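Local coordinates for nitrilotriacetate monooxygenase component B (PDB 3BPK), which probably binds FMN and serves as the flavin-dependent oxidoreductase component of a monooxygenase, at residues R76-I79 with E83-V86. Residues are numbered along the deposited sequence; the frame is centred on the assembly and turned at random. Where two conformers were deposited one is given.
Sequences RNAI and EFVV
A78 and F84 form the apolar part of a short helix-to-strand connection in this flavin reductase-like domain of the FMN-binding split-barrel type, where helix 73-81 ends beside the beginning of strand 83-88. The methyl CB of A78 lies 3.8 Å from CD2 of F84, meeting the ring obliquely. A chi1 of 55° tucks CG of F84 in over its own main chain, and CB of this residue points toward the helix, so that CD2 is the ring atom that reaches A78. V33 of strand 28-36 and C138 and L140 of strand 134-146, the two strands paired with 83-88, also touch the ring, and A78 adds a contact from the helix. E83 joins through its backbone, its CA 5.4 Å from that of A78. CB of E83 points away from the helix, and OE1 is hydrogen-bonded to S125 OG. N77 likewise offers its main chain here, while its ND2 bonds S35 OG and N43 OD1, tying the helix to strands 28-36 and 42-54. One water bridges the two backbones, donating to both carbonyls: a hydrogen bond of 2.8 Å to E83 O and a weak one of 3.0 Å to N77 O.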
loop_
_atom_site.group_PDB
_atom_site.type_symbol
_atom_site.label_atom_id
_atom_site.label_comp_id
_atom_site.label_asym_id
_atom_site.label_seq_id
_atom_site.Cartn_x
_atom_site.Cartn_y
_atom_site.Cartn_z
ATOM N N ARG B 76 -6.528 -17.785 -5.446
ATOM C CA ARG B 76 -6.613 -19.045 -6.201
ATOM C C ARG B 76 -6.687 -18.790 -7.699
ATOM O O ARG B 76 -5.986 -19.426 -8.496
ATOM C CB ARG B 76 -7.855 -19.861 -5.833
ATOM C CG ARG B 76 -7.770 -20.609 -4.554
ATOM C CD ARG B 76 -8.661 -21.851 -4.625
ATOM N NE ARG B 76 -10.084 -21.559 -4.857
ATOM C CZ ARG B 76 -10.984 -21.361 -3.892
ATOM N NH1 ARG B 76 -12.262 -21.117 -4.196
ATOM N NH2 ARG B 76 -10.608 -21.394 -2.614
ATOM N N ASN B 77 -7.570 -17.871 -8.090
ATOM C CA ASN B 77 -7.791 -17.586 -9.516
ATOM C C ASN B 77 -6.551 -16.922 -10.133
ATOM O O ASN B 77 -6.202 -17.209 -11.270
ATOM C CB ASN B 77 -8.947 -16.606 -9.673
ATOM C CG ASN B 77 -10.295 -17.182 -9.257
ATOM O OD1 ASN B 77 -10.463 -18.398 -9.055
ATOM N ND2 ASN B 77 -11.277 -16.309 -9.168
ATOM N N ALA B 78 -5.904 -16.021 -9.377
ATOM C CA ALA B 78 -4.715 -15.347 -9.897
ATOM C C ALA B 78 -3.580 -16.343 -10.108
ATOM O O ALA B 78 -2.850 -16.256 -11.087
ATOM C CB ALA B 78 -4.271 -14.228 -8.965
ATOM N N ILE B 79 -3.433 -17.292 -9.181
ATOM C CA ILE B 79 -2.359 -18.260 -9.316
ATOM C C ILE B 79 -2.650 -19.246 -10.456
ATOM O O ILE B 79 -1.743 -19.580 -11.262
ATOM C CB ILE B 79 -2.166 -19.011 -7.977
ATOM C CG1 ILE B 79 -1.598 -18.043 -6.935
ATOM C CG2 ILE B 79 -1.266 -20.252 -8.193
ATOM C CD1 ILE B 79 -1.656 -18.586 -5.497
ATOM N N GLU B 83 -2.949 -14.471 -14.054
ATOM C CA GLU B 83 -3.467 -13.212 -14.653
ATOM C C GLU B 83 -4.567 -12.667 -13.770
ATOM O O GLU B 83 -5.312 -13.436 -13.146
ATOM C CB GLU B 83 -4.109 -13.507 -16.043
ATOM C CG GLU B 83 -3.111 -14.038 -17.075
ATOM C CD GLU B 83 -3.788 -14.417 -18.377
ATOM O OE1 GLU B 83 -5.026 -14.528 -18.374
ATOM O OE2 GLU B 83 -3.056 -14.597 -19.373
ATOM N N PHE B 84 -4.695 -11.340 -13.751
ATOM C CA PHE B 84 -5.805 -10.682 -13.053
ATOM C C PHE B 84 -5.828 -9.233 -13.484
ATOM O O PHE B 84 -4.837 -8.738 -14.041
ATOM C CB PHE B 84 -5.691 -10.825 -11.506
ATOM C CG PHE B 84 -4.372 -10.337 -10.914
ATOM C CD1 PHE B 84 -4.286 -9.056 -10.322
ATOM C CD2 PHE B 84 -3.223 -11.156 -10.917
ATOM C CE1 PHE B 84 -3.076 -8.613 -9.747
ATOM C CE2 PHE B 84 -2.029 -10.709 -10.326
ATOM C CZ PHE B 84 -1.956 -9.456 -9.754
ATOM N N VAL B 85 -6.958 -8.554 -13.274
ATOM C CA VAL B 85 -6.999 -7.122 -13.627
ATOM C C VAL B 85 -7.161 -6.292 -12.353
ATOM O O VAL B 85 -8.035 -6.598 -11.512
ATOM C CB VAL B 85 -8.176 -6.813 -14.606
ATOM C CG1 VAL B 85 -8.206 -5.309 -15.012
ATOM C CG2 VAL B 85 -8.068 -7.662 -15.905
ATOM N N VAL B 86 -6.377 -5.215 -12.251
ATOM C CA VAL B 86 -6.468 -4.308 -11.107
ATOM C C VAL B 86 -7.081 -2.999 -11.591
ATOM O O VAL B 86 -6.527 -2.360 -12.506
ATOM C CB VAL B 86 -5.083 -4.041 -10.486
ATOM C CG1 VAL B 86 -5.233 -2.983 -9.360
ATOM C CG2 VAL B 86 -4.499 -5.346 -9.944
HETATM O O HOH W 1 -7.627 -15.025 -12.707
#